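Long-range contacts in structural PPIase-like protein L605 (Mimivirus, PDB 2OSE), which belongs to the cyclophilin-type peptidyl-prolyl cis-trans isomerases and may share their isomerase activity and cyclosporin A binding, and assembles as a homotrimer: residues M1-E6 against G104-D109; L8-K13 against G43-V48; G29-K34 against D178-I183. All coordinates share one frame; numbering follows the deposited sequence.

Contact 1 joins the N-terminal tail to the loop 104-109, and contact 2 joins the next part of the tail to helix 41-52. Both are partly buried and border that helix, contact 1 through Tyr107 OH to Ala42 O and contact 2 through Ser11 to Glu45. The two touch: Tyr3 packs on Pro9, and Asn46 OD1 accepts a hydrogen bond from Val106 N. Contact 3 is buried and packs strand 26-35 against helix 177-186. Its centre is about 28 Å from that of contact 1, on the opposite side of the chain's centre. Contact 1 mixes backbone bonds with ring packing, contact 2 depends on a buried carboxylate, and contact 3 is purely apolar across its segments.

Contact 1: residues M1-E6 against G104-D109; sequences MNYSLE and GTVYCD
Asn2 starts the contact by placing its amide beside Cys108. OD1 takes a weak, bent hydrogen bond from Cys108 N (3.3 Å, 135° at the hydrogen). Its stronger partner is Arg74, whose NH1 hydrogen-bonds the same OD1. The amide carbon CG lies 3.7 Å from Cys108 SG.

Tyr3 makes the firm bond. Its N donates to Val106 O at 3.0 Å, nearly straight at 165°, with the donor above the carbonyl plane. Val106 O also takes a weak bond from Cys108 N, which closes an inverse gamma turn centred on Tyr107. Tyr3 O meets Tyr107 CA at 3.3 Å in a CA-H...O contact. The Tyr3 side chain touches at two atoms: CB, 3.7 Å from Tyr107 CD1, and CD2, which Val106 CG2 meets obliquely at 3.9 Å. Ser4 OG accepts from Glu6 N in an ST turn.

Leu5 covers one face of the Tyr107 ring. Its CG lies anti to the carbonyl carbon (chi1 -70°), which swings CD2 over the ring. This methyl is 3.6 Å from the ring centroid, close to the ring normal, a CH-pi contact. Val106 CG2 covers the opposite face, so the ring is sandwiched between two methyls. Its OH is hydrogen-bonded to Ala42 O. Here an extended tail is laid over an inverse gamma turn beside helix 41-52 of the cyclophilin fold.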
ATOM      1  N   MET A   1      -6.283 -14.687  31.461  1.00 67.23           N
ATOM      2  CA  MET A   1      -6.556 -15.985  30.781  1.00 66.94           C
ATOM      3  C   MET A   1      -5.840 -16.164  29.431  1.00 65.44           C
ATOM      4  O   MET A   1      -5.549 -15.202  28.704  1.00 65.04           O
ATOM      5  CB  MET A   1      -8.072 -16.212  30.598  1.00 67.23           C
ATOM      6  CG  MET A   1      -8.776 -16.899  31.779  1.00 68.03           C
ATOM      7  SD  MET A   1     -10.145 -18.027  31.325  1.00 69.95           S
ATOM      8  CE  MET A   1     -10.920 -18.314  32.922  1.00 69.55           C
ATOM      9  N   ASN A   2      -5.529 -17.426  29.158  1.00 63.53           N
ATOM     10  CA  ASN A   2      -5.285 -17.958  27.834  1.00 61.67           C
ATOM     11  C   ASN A   2      -6.100 -19.237  27.794  1.00 60.50           C
ATOM     12  O   ASN A   2      -6.617 -19.681  28.830  1.00 60.42           O
ATOM     13  CB  ASN A   2      -3.811 -18.300  27.635  1.00 61.69           C
ATOM     14  CG  ASN A   2      -2.951 -17.082  27.413  1.00 61.07           C
ATOM     15  OD1 ASN A   2      -2.960 -16.495  26.337  1.00 59.87           O
ATOM     16  ND2 ASN A   2      -2.178 -16.711  28.424  1.00 60.82           N
ATOM     17  N   TYR A   3      -6.227 -19.822  26.607  1.00 59.03           N
ATOM     18  CA  TYR A   3      -6.877 -21.123  26.447  1.00 57.54           C
ATOM     19  C   TYR A   3      -5.882 -22.151  25.881  1.00 56.93           C
ATOM     20  O   TYR A   3      -4.808 -21.792  25.386  1.00 56.76           O
ATOM     21  CB  TYR A   3      -8.152 -20.986  25.596  1.00 57.09           C
ATOM     22  CG  TYR A   3      -9.233 -20.161  26.295  1.00 56.82           C
ATOM     23  CD1 TYR A   3     -10.081 -20.754  27.241  1.00 57.03           C
ATOM     24  CD2 TYR A   3      -9.387 -18.788  26.039  1.00 55.87           C
ATOM     25  CE1 TYR A   3     -11.067 -20.018  27.900  1.00 56.85           C
ATOM     26  CE2 TYR A   3     -10.373 -18.032  26.702  1.00 56.72           C
ATOM     27  CZ  TYR A   3     -11.216 -18.665  27.629  1.00 57.46           C
ATOM     28  OH  TYR A   3     -12.204 -17.969  28.303  1.00 56.85           O
ATOM     29  N   SER A   4      -6.217 -23.431  25.985  1.00 56.12           N
ATOM     30  CA  SER A   4      -5.362 -24.473  25.431  1.00 55.44           C
ATOM     31  C   SER A   4      -6.058 -25.149  24.259  1.00 55.07           C
ATOM     32  O   SER A   4      -7.257 -25.437  24.319  1.00 54.13           O
ATOM     33  CB  SER A   4      -4.973 -25.507  26.512  1.00 55.71           C
ATOM     34  OG  SER A   4      -4.291 -26.622  25.943  1.00 54.89           O
ATOM     35  N   LEU A   5      -5.290 -25.399  23.197  1.00 54.92           N
ATOM     36  CA  LEU A   5      -5.776 -26.100  22.005  1.00 55.23           C
ATOM     37  C   LEU A   5      -6.110 -27.559  22.291  1.00 56.09           C
ATOM     38  O   LEU A   5      -6.915 -28.189  21.586  1.00 56.68           O
ATOM     39  CB  LEU A   5      -4.747 -26.001  20.878  1.00 54.70           C
ATOM     40  CG  LEU A   5      -4.577 -24.617  20.242  1.00 52.97           C
ATOM     41  CD1 LEU A   5      -3.238 -24.482  19.508  1.00 51.93           C
ATOM     42  CD2 LEU A   5      -5.742 -24.330  19.313  1.00 49.37           C
ATOM     43  N   GLU A   6      -5.487 -28.083  23.338  1.00 56.73           N
ATOM     44  CA  GLU A   6      -5.696 -29.456  23.803  1.00 57.11           C
ATOM     45  C   GLU A   6      -6.996 -29.552  24.624  1.00 56.69           C
ATOM     46  O   GLU A   6      -7.650 -30.604  24.663  1.00 56.80           O
ATOM     47  CB  GLU A   6      -4.474 -29.913  24.627  1.00 57.36           C
ATOM     48  CG  GLU A   6      -3.171 -30.155  23.818  1.00 59.73           C
ATOM     49  CD  GLU A   6      -2.538 -28.884  23.185  1.00 63.16           C
ATOM     50  OE1 GLU A   6      -2.120 -27.945  23.922  1.00 63.26           O
ATOM     51  OE2 GLU A   6      -2.432 -28.849  21.930  1.00 63.74           O
ATOM     52  N   GLY A 104      -3.132 -12.386  16.235  1.00 42.46           N
ATOM     53  CA  GLY A 104      -2.776 -13.286  17.324  1.00 42.35           C
ATOM     54  C   GLY A 104      -3.850 -14.310  17.583  1.00 42.21           C
ATOM     55  O   GLY A 104      -4.753 -14.494  16.764  1.00 42.13           O
ATOM     56  N   THR A 105      -3.724 -14.997  18.714  1.00 41.89           N
ATOM     57  CA  THR A 105      -4.659 -16.015  19.143  1.00 41.24           C
ATOM     58  C   THR A 105      -4.733 -16.018  20.671  1.00 41.88           C
ATOM     59  O   THR A 105      -3.816 -15.529  21.345  1.00 42.21           O
ATOM     60  CB  THR A 105      -4.322 -17.442  18.606  1.00 41.23           C
ATOM     61  OG1 THR A 105      -3.303 -18.067  19.409  1.00 41.23           O
ATOM     62  CG2 THR A 105      -3.907 -17.432  17.121  1.00 40.02           C
ATOM     63  N   VAL A 106      -5.826 -16.559  21.206  1.00 41.77           N
ATOM     64  CA  VAL A 106      -6.036 -16.651  22.663  1.00 42.24           C
ATOM     65  C   VAL A 106      -5.258 -17.840  23.275  1.00 43.02           C
ATOM     66  O   VAL A 106      -5.214 -18.012  24.495  1.00 42.83           O
ATOM     67  CB  VAL A 106      -7.551 -16.764  23.040  1.00 42.22           C
ATOM     68  CG1 VAL A 106      -8.326 -15.518  22.593  1.00 41.81           C
ATOM     69  CG2 VAL A 106      -8.196 -18.054  22.450  1.00 41.55           C
ATOM     70  N   TYR A 107      -4.654 -18.655  22.416  1.00 43.30           N
ATOM     71  CA  TYR A 107      -3.928 -19.836  22.868  1.00 44.06           C
ATOM     72  C   TYR A 107      -2.438 -19.551  23.101  1.00 45.00           C
ATOM     73  O   TYR A 107      -1.586 -20.202  22.500  1.00 44.63           O
ATOM     74  CB  TYR A 107      -4.101 -20.939  21.829  1.00 43.26           C
ATOM     75  CG  TYR A 107      -5.547 -21.156  21.416  1.00 42.47           C
ATOM     76  CD1 TYR A 107      -6.486 -21.658  22.328  1.00 41.49           C
ATOM     77  CD2 TYR A 107      -5.975 -20.872  20.114  1.00 40.85           C
ATOM     78  CE1 TYR A 107      -7.818 -21.875  21.949  1.00 40.84           C
ATOM     79  CE2 TYR A 107      -7.306 -21.102  19.716  1.00 39.88           C
ATOM     80  CZ  TYR A 107      -8.219 -21.593  20.649  1.00 41.71           C
ATOM     81  OH  TYR A 107      -9.525 -21.791  20.288  1.00 43.15           O
ATOM     82  N   CYS A 108      -2.130 -18.585  23.971  1.00 46.32           N
ATOM     83  CA  CYS A 108      -0.757 -18.041  24.113  1.00 48.18           C
ATOM     84  C   CYS A 108      -0.150 -17.638  22.759  1.00 48.52           C
ATOM     85  O   CYS A 108       1.069 -17.791  22.523  1.00 48.48           O
ATOM     86  CB  CYS A 108       0.168 -19.033  24.829  1.00 48.29           C
ATOM     87  SG  CYS A 108      -0.491 -19.611  26.398  1.00 53.53           S
ATOM     88  N   ASP A 109      -1.012 -17.137  21.868  1.00 48.50           N
ATOM     89  CA  ASP A 109      -0.622 -16.725  20.522  1.00 48.12           C
ATOM     90  C   ASP A 109      -0.047 -17.843  19.672  1.00 48.01           C
ATOM     91  O   ASP A 109       0.624 -17.587  18.661  1.00 47.66           O
ATOM     92  CB  ASP A 109       0.322 -15.523  20.574  1.00 49.09           C
ATOM     93  CG  ASP A 109      -0.385 -14.260  20.992  1.00 49.26           C
ATOM     94  OD1 ASP A 109      -1.208 -13.742  20.190  1.00 49.06           O
ATOM     95  OD2 ASP A 109      -0.144 -13.806  22.133  1.00 51.08           O
TER

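Contact 2: residues L8-K13 against G43-V48; sequences LPNSGK and GVENFV
Ser11, the middle residue of an Asx turn begun by Asn10 in the N-terminal tail, meets Glu45 on helix 41-52 of the cyclophilin fold. The Glu45 carboxylate takes two hydrogen bonds from this one residue. Ser11 OG donates to OE1 at 2.7 Å, on the syn lone pair. Ser11 N donates to OE2 at 2.9 Å with an angle of 151° at the hydrogen. That donor is also on the syn side, but is tilted out of the carboxylate plane. With one bond to each oxygen, the pair fixes the rotation of the carboxylate.

The Glu45 chain bends at chi2 (-62°) instead of running straight out from the helix. Its CD then sits 3.4 Å from Pro9 O, and OE1 lies 3.8 Å from Pro9 CG. The side chains of Pro9 and Glu45 run past each other in opposite directions. One turn further along the helix, Val48 CG1 reaches to 3.8 Å from Ser11 OG.

Arg37, outside both segments, joins the polar cluster and serves both oxygens, with a salt bridge from its NE to Glu45 OE2 and a hydrogen bond from its NH2 to Pro9 O. Glu45 is buried, and the guanidinium of Arg37 probably favours its charged form. Gln49 adds a weak bond to OE1. On the tail side, Gly12 N donates to Asn10 OD1 at 3.1 Å, in the carbonyl plane. The contact joins an Asx turn to a carboxylate that accepts from both the N and the OG of its middle residue, tying the tail to helix 41-52 of the cyclophilin fold.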
ATOM      1  N   LEU A   8     -10.126 -27.170  24.729  1.00 52.36           N
ATOM      2  CA  LEU A   8     -10.834 -26.001  24.194  1.00 50.72           C
ATOM      3  C   LEU A   8     -12.011 -25.567  25.054  1.00 49.78           C
ATOM      4  O   LEU A   8     -12.777 -26.425  25.524  1.00 49.13           O
ATOM      5  CB  LEU A   8     -11.379 -26.319  22.802  1.00 50.82           C
ATOM      6  CG  LEU A   8     -10.462 -26.380  21.589  1.00 49.58           C
ATOM      7  CD1 LEU A   8     -11.341 -26.631  20.387  1.00 48.03           C
ATOM      8  CD2 LEU A   8      -9.683 -25.079  21.454  1.00 47.64           C
ATOM      9  N   PRO A   9     -12.211 -24.238  25.207  1.00 48.66           N
ATOM     10  CA  PRO A   9     -13.433 -23.827  25.908  1.00 47.54           C
ATOM     11  C   PRO A   9     -14.619 -24.213  25.043  1.00 46.41           C
ATOM     12  O   PRO A   9     -14.446 -24.625  23.886  1.00 45.44           O
ATOM     13  CB  PRO A   9     -13.293 -22.301  26.033  1.00 47.66           C
ATOM     14  CG  PRO A   9     -12.369 -21.916  24.916  1.00 48.18           C
ATOM     15  CD  PRO A   9     -11.420 -23.082  24.742  1.00 48.95           C
ATOM     16  N   ASN A  10     -15.817 -24.165  25.601  1.00 45.67           N
ATOM     17  CA  ASN A  10     -16.974 -24.440  24.762  1.00 45.06           C
ATOM     18  C   ASN A  10     -17.998 -23.348  24.941  1.00 44.23           C
ATOM     19  O   ASN A  10     -18.554 -23.182  26.031  1.00 44.24           O
ATOM     20  CB  ASN A  10     -17.547 -25.833  25.018  1.00 45.72           C
ATOM     21  CG  ASN A  10     -18.462 -26.286  23.911  1.00 46.38           C
ATOM     22  OD1 ASN A  10     -19.324 -25.531  23.455  1.00 47.04           O
ATOM     23  ND2 ASN A  10     -18.287 -27.529  23.465  1.00 49.14           N
ATOM     24  N   SER A  11     -18.210 -22.582  23.871  1.00 42.48           N
ATOM     25  CA  SER A  11     -18.991 -21.357  23.960  1.00 40.79           C
ATOM     26  C   SER A  11     -20.429 -21.578  23.505  1.00 39.33           C
ATOM     27  O   SER A  11     -21.244 -20.644  23.512  1.00 39.49           O
ATOM     28  CB  SER A  11     -18.313 -20.228  23.170  1.00 40.98           C
ATOM     29  OG  SER A  11     -17.197 -19.704  23.883  1.00 43.03           O
ATOM     30  N   GLY A  12     -20.711 -22.822  23.125  1.00 37.27           N
ATOM     31  CA  GLY A  12     -21.989 -23.257  22.624  1.00 36.04           C
ATOM     32  C   GLY A  12     -21.809 -23.800  21.221  1.00 35.38           C
ATOM     33  O   GLY A  12     -20.778 -23.577  20.601  1.00 34.95           O
ATOM     34  N   LYS A  13     -22.833 -24.486  20.729  1.00 34.25           N
ATOM     35  CA  LYS A  13     -22.883 -25.010  19.383  1.00 35.51           C
ATOM     36  C   LYS A  13     -22.928 -23.899  18.319  1.00 34.05           C
ATOM     37  O   LYS A  13     -22.292 -24.008  17.269  1.00 33.54           O
ATOM     38  CB  LYS A  13     -24.108 -25.921  19.249  1.00 35.19           C
ATOM     39  CG  LYS A  13     -24.352 -26.485  17.843  1.00 38.32           C
ATOM     40  CD  LYS A  13     -25.699 -27.235  17.736  1.00 40.00           C
ATOM     41  CE  LYS A  13     -25.633 -28.333  16.662  1.00 48.51           C
ATOM     42  NZ  LYS A  13     -26.943 -28.538  15.936  1.00 52.59           N
ATOM     43  N   GLY A  43     -10.906 -22.509  15.762  1.00 28.85           N
ATOM     44  CA  GLY A  43     -10.972 -21.205  15.078  1.00 28.62           C
ATOM     45  C   GLY A  43     -12.186 -20.392  15.502  1.00 28.28           C
ATOM     46  O   GLY A  43     -12.099 -19.178  15.642  1.00 28.92           O
ATOM     47  N   VAL A  44     -13.306 -21.074  15.695  1.00 28.26           N
ATOM     48  CA  VAL A  44     -14.539 -20.494  16.288  1.00 27.74           C
ATOM     49  C   VAL A  44     -14.320 -20.004  17.723  1.00 29.05           C
ATOM     50  O   VAL A  44     -14.695 -18.865  18.070  1.00 28.29           O
ATOM     51  CB  VAL A  44     -15.715 -21.491  16.185  1.00 26.91           C
ATOM     52  CG1 VAL A  44     -16.938 -21.023  17.040  1.00 25.92           C
ATOM     53  CG2 VAL A  44     -16.099 -21.630  14.741  1.00 25.84           C
ATOM     54  N   GLU A  45     -13.707 -20.841  18.565  1.00 29.11           N
ATOM     55  CA  GLU A  45     -13.437 -20.412  19.939  1.00 30.36           C
ATOM     56  C   GLU A  45     -12.497 -19.217  20.023  1.00 30.30           C
ATOM     57  O   GLU A  45     -12.719 -18.310  20.819  1.00 30.39           O
ATOM     58  CB  GLU A  45     -12.974 -21.588  20.851  1.00 30.94           C
ATOM     59  CG  GLU A  45     -14.054 -22.644  21.089  1.00 31.67           C
ATOM     60  CD  GLU A  45     -15.327 -22.135  21.818  1.00 34.54           C
ATOM     61  OE1 GLU A  45     -15.278 -21.164  22.607  1.00 34.79           O
ATOM     62  OE2 GLU A  45     -16.394 -22.745  21.591  1.00 37.20           O
ATOM     63  N   ASN A  46     -11.471 -19.188  19.170  1.00 30.18           N
ATOM     64  CA  ASN A  46     -10.593 -18.031  19.143  1.00 30.23           C
ATOM     65  C   ASN A  46     -11.378 -16.780  18.731  1.00 29.00           C
ATOM     66  O   ASN A  46     -11.250 -15.751  19.354  1.00 29.13           O
ATOM     67  CB  ASN A  46      -9.424 -18.267  18.171  1.00 30.83           C
ATOM     68  CG  ASN A  46      -8.422 -17.115  18.155  1.00 32.47           C
ATOM     69  OD1 ASN A  46      -7.934 -16.675  19.210  1.00 34.78           O
ATOM     70  ND2 ASN A  46      -8.091 -16.631  16.944  1.00 33.12           N
ATOM     71  N   PHE A  47     -12.202 -16.892  17.692  1.00 28.33           N
ATOM     72  CA  PHE A  47     -13.034 -15.759  17.268  1.00 27.71           C
ATOM     73  C   PHE A  47     -13.932 -15.277  18.404  1.00 27.61           C
ATOM     74  O   PHE A  47     -13.914 -14.095  18.753  1.00 27.44           O
ATOM     75  CB  PHE A  47     -13.872 -16.104  16.033  1.00 26.74           C
ATOM     76  CG  PHE A  47     -14.585 -14.903  15.439  1.00 27.03           C
ATOM     77  CD1 PHE A  47     -13.965 -14.124  14.455  1.00 23.01           C
ATOM     78  CD2 PHE A  47     -15.874 -14.546  15.870  1.00 27.85           C
ATOM     79  CE1 PHE A  47     -14.599 -12.997  13.914  1.00 25.58           C
ATOM     80  CE2 PHE A  47     -16.526 -13.414  15.333  1.00 28.78           C
ATOM     81  CZ  PHE A  47     -15.896 -12.650  14.347  1.00 25.30           C
ATOM     82  N   VAL A  48     -14.710 -16.190  18.991  1.00 27.51           N
ATOM     83  CA  VAL A  48     -15.593 -15.810  20.102  1.00 28.98           C
ATOM     84  C   VAL A  48     -14.856 -15.213  21.314  1.00 29.45           C
ATOM     85  O   VAL A  48     -15.313 -14.221  21.888  1.00 28.78           O
ATOM     86  CB  VAL A  48     -16.547 -16.986  20.537  1.00 29.22           C
ATOM     87  CG1 VAL A  48     -17.418 -16.573  21.694  1.00 30.56           C
ATOM     88  CG2 VAL A  48     -17.430 -17.434  19.409  1.00 29.46           C
TER

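Contact 3: residues G29-K34 against D178-I183; sequences GRLQIK and DVLDKI
Val179 O accepts a hydrogen bond from Ile183 N at 3.0 Å. This is a backbone bond in the helix turn that carries Val179, whose CB points toward the strand. No hydrogen bond crosses between the two segments; the contact itself is apolar.

Val179 lies over Gly29 and Arg30. With CG1 anti to the backbone N (chi1 -180°), CG2 falls beside that N, and both methyls come against Gly29. CG2 is the nearer, 3.6 Å from Gly29 CA. The same methyl lies 3.8 Å from Arg30 N. Gly29 has no side chain, so the valine sits directly against its backbone. Further along the strand, Leu31 turns the end of its side chain to the helix. Its CD2 meets Leu180 CD2 at 3.8 Å, methyl to methyl, and the two leucines cross at about a right angle. Leu31 CD2 also lies 4.0 Å from Val179 CB, fitting against both helix residues.

Ile149 of strand 147-150 touches both Leu31 and Leu180 and extends the apolar cluster. Arg30 starts away from the helix at CB, and its NE forms a salt bridge with Asp20 OD1 on strand 16-23.

The axes of segments 29-34 and 178-183 come within 8.2 Å, with 126° between their directions. This is the packing of the cyclophilin fold, in which a helix covers one end of a curled antiparallel beta-barrel.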
ATOM      1  N   GLY A  29     -23.172   1.117  12.207  1.00 26.69           N
ATOM      2  CA  GLY A  29     -24.096   0.002  12.261  1.00 26.81           C
ATOM      3  C   GLY A  29     -23.486  -1.117  13.060  1.00 25.79           C
ATOM      4  O   GLY A  29     -22.320  -1.028  13.444  1.00 27.60           O
ATOM      5  N   ARG A  30     -24.289  -2.136  13.346  1.00 23.87           N
ATOM      6  CA  ARG A  30     -23.826  -3.310  14.107  1.00 22.60           C
ATOM      7  C   ARG A  30     -24.021  -4.617  13.325  1.00 22.22           C
ATOM      8  O   ARG A  30     -25.085  -4.856  12.771  1.00 21.95           O
ATOM      9  CB  ARG A  30     -24.556  -3.384  15.464  1.00 21.36           C
ATOM     10  CG  ARG A  30     -24.242  -4.595  16.331  1.00 21.83           C
ATOM     11  CD  ARG A  30     -24.752  -4.396  17.743  1.00 22.72           C
ATOM     12  NE  ARG A  30     -23.874  -3.481  18.490  1.00 23.55           N
ATOM     13  CZ  ARG A  30     -23.734  -3.475  19.822  1.00 23.41           C
ATOM     14  NH1 ARG A  30     -24.411  -4.323  20.589  1.00 26.29           N
ATOM     15  NH2 ARG A  30     -22.915  -2.613  20.405  1.00 26.58           N
ATOM     16  N   LEU A  31     -22.983  -5.458  13.289  1.00 20.64           N
ATOM     17  CA  LEU A  31     -23.111  -6.807  12.726  1.00 20.91           C
ATOM     18  C   LEU A  31     -23.417  -7.785  13.839  1.00 20.67           C
ATOM     19  O   LEU A  31     -22.868  -7.666  14.919  1.00 22.72           O
ATOM     20  CB  LEU A  31     -21.811  -7.216  12.021  1.00 20.45           C
ATOM     21  CG  LEU A  31     -21.299  -6.309  10.894  1.00 18.95           C
ATOM     22  CD1 LEU A  31     -19.962  -6.926  10.364  1.00 23.08           C
ATOM     23  CD2 LEU A  31     -22.314  -6.134   9.763  1.00 20.49           C
ATOM     24  N   GLN A  32     -24.329  -8.713  13.584  1.00 20.03           N
ATOM     25  CA  GLN A  32     -24.684  -9.778  14.503  1.00 19.76           C
ATOM     26  C   GLN A  32     -24.377 -11.047  13.762  1.00 19.87           C
ATOM     27  O   GLN A  32     -24.844 -11.243  12.648  1.00 18.66           O
ATOM     28  CB  GLN A  32     -26.180  -9.716  14.785  1.00 20.03           C
ATOM     29  CG  GLN A  32     -26.631  -8.466  15.621  1.00 21.41           C
ATOM     30  CD  GLN A  32     -28.119  -8.489  15.802  1.00 23.43           C
ATOM     31  OE1 GLN A  32     -28.848  -8.328  14.834  1.00 25.82           O
ATOM     32  NE2 GLN A  32     -28.587  -8.723  17.026  1.00 22.81           N
ATOM     33  N   ILE A  33     -23.567 -11.900  14.369  1.00 20.78           N
ATOM     34  CA  ILE A  33     -22.996 -13.034  13.648  1.00 22.27           C
ATOM     35  C   ILE A  33     -23.258 -14.315  14.426  1.00 22.59           C
ATOM     36  O   ILE A  33     -22.998 -14.374  15.628  1.00 22.12           O
ATOM     37  CB  ILE A  33     -21.455 -12.839  13.474  1.00 22.85           C
ATOM     38  CG1 ILE A  33     -21.143 -11.638  12.564  1.00 21.91           C
ATOM     39  CG2 ILE A  33     -20.775 -14.109  12.873  1.00 23.91           C
ATOM     40  CD1 ILE A  33     -19.715 -11.121  12.720  1.00 22.56           C
ATOM     41  N   LYS A  34     -23.796 -15.319  13.740  1.00 23.78           N
ATOM     42  CA  LYS A  34     -23.940 -16.647  14.313  1.00 25.78           C
ATOM     43  C   LYS A  34     -22.813 -17.566  13.809  1.00 25.12           C
ATOM     44  O   LYS A  34     -22.630 -17.693  12.616  1.00 24.03           O
ATOM     45  CB  LYS A  34     -25.280 -17.244  13.866  1.00 25.74           C
ATOM     46  CG  LYS A  34     -25.569 -18.612  14.492  1.00 27.09           C
ATOM     47  CD  LYS A  34     -26.996 -19.097  14.087  1.00 30.52           C
ATOM     48  CE  LYS A  34     -27.070 -20.014  12.910  1.00 36.13           C
ATOM     49  NZ  LYS A  34     -28.246 -20.976  13.034  1.00 37.01           N
ATOM     50  N   ASP A 178     -27.446  -4.836   5.959  1.00 24.49           N
ATOM     51  CA  ASP A 178     -27.549  -3.429   5.510  1.00 25.18           C
ATOM     52  C   ASP A 178     -26.342  -2.571   5.858  1.00 25.44           C
ATOM     53  O   ASP A 178     -26.113  -1.535   5.233  1.00 25.49           O
ATOM     54  CB  ASP A 178     -28.847  -2.725   5.988  1.00 26.16           C
ATOM     55  CG  ASP A 178     -29.258  -3.084   7.440  1.00 30.07           C
ATOM     56  OD1 ASP A 178     -28.562  -3.852   8.125  1.00 28.67           O
ATOM     57  OD2 ASP A 178     -30.337  -2.612   7.884  1.00 36.29           O
ATOM     58  N   VAL A 179     -25.590  -2.992   6.876  1.00 24.59           N
ATOM     59  CA  VAL A 179     -24.347  -2.297   7.278  1.00 25.07           C
ATOM     60  C   VAL A 179     -23.252  -2.673   6.283  1.00 24.35           C
ATOM     61  O   VAL A 179     -22.477  -1.822   5.817  1.00 24.87           O
ATOM     62  CB  VAL A 179     -23.964  -2.659   8.736  1.00 24.17           C
ATOM     63  CG1 VAL A 179     -22.675  -1.935   9.161  1.00 24.18           C
ATOM     64  CG2 VAL A 179     -25.115  -2.304   9.638  1.00 26.57           C
ATOM     65  N   LEU A 180     -23.209  -3.947   5.921  1.00 23.50           N
ATOM     66  CA  LEU A 180     -22.357  -4.400   4.822  1.00 23.24           C
ATOM     67  C   LEU A 180     -22.626  -3.645   3.519  1.00 23.48           C
ATOM     68  O   LEU A 180     -21.700  -3.297   2.823  1.00 23.79           O
ATOM     69  CB  LEU A 180     -22.475  -5.916   4.582  1.00 23.26           C
ATOM     70  CG  LEU A 180     -22.068  -6.836   5.748  1.00 22.60           C
ATOM     71  CD1 LEU A 180     -22.138  -8.297   5.294  1.00 21.63           C
ATOM     72  CD2 LEU A 180     -20.674  -6.522   6.332  1.00 23.72           C
ATOM     73  N   ASP A 181     -23.889  -3.423   3.182  1.00 24.04           N
ATOM     74  CA  ASP A 181     -24.245  -2.602   2.025  1.00 24.32           C
ATOM     75  C   ASP A 181     -23.673  -1.165   2.086  1.00 23.77           C
ATOM     76  O   ASP A 181     -23.185  -0.669   1.094  1.00 23.42           O
ATOM     77  CB  ASP A 181     -25.764  -2.525   1.850  1.00 25.47           C
ATOM     78  CG  ASP A 181     -26.405  -3.870   1.563  1.00 27.24           C
ATOM     79  OD1 ASP A 181     -25.760  -4.766   0.974  1.00 30.85           O
ATOM     80  OD2 ASP A 181     -27.577  -4.040   1.959  1.00 30.72           O
ATOM     81  N   LYS A 182     -23.778  -0.512   3.233  1.00 24.02           N
ATOM     82  CA  LYS A 182     -23.228   0.835   3.444  1.00 24.97           C
ATOM     83  C   LYS A 182     -21.706   0.854   3.189  1.00 25.57           C
ATOM     84  O   LYS A 182     -21.196   1.725   2.480  1.00 24.73           O
ATOM     85  CB  LYS A 182     -23.532   1.316   4.858  1.00 24.80           C
ATOM     86  CG  LYS A 182     -25.016   1.719   5.085  1.00 24.30           C
ATOM     87  CD  LYS A 182     -25.238   2.242   6.511  1.00 25.67           C
ATOM     88  CE  LYS A 182     -26.719   2.636   6.668  1.00 28.92           C
ATOM     89  NZ  LYS A 182     -26.963   3.226   8.045  1.00 35.82           N
ATOM     90  N   ILE A 183     -21.001  -0.107   3.798  1.00 25.48           N
ATOM     91  CA  ILE A 183     -19.556  -0.287   3.581  1.00 25.27           C
ATOM     92  C   ILE A 183     -19.240  -0.433   2.092  1.00 25.57           C
ATOM     93  O   ILE A 183     -18.403   0.304   1.548  1.00 24.66           O
ATOM     94  CB  ILE A 183     -18.993  -1.508   4.393  1.00 25.42           C
ATOM     95  CG1 ILE A 183     -19.070  -1.220   5.905  1.00 24.53           C
ATOM     96  CG2 ILE A 183     -17.544  -1.791   3.977  1.00 25.18           C
ATOM     97  CD1 ILE A 183     -18.936  -2.495   6.800  1.00 25.57           C
TER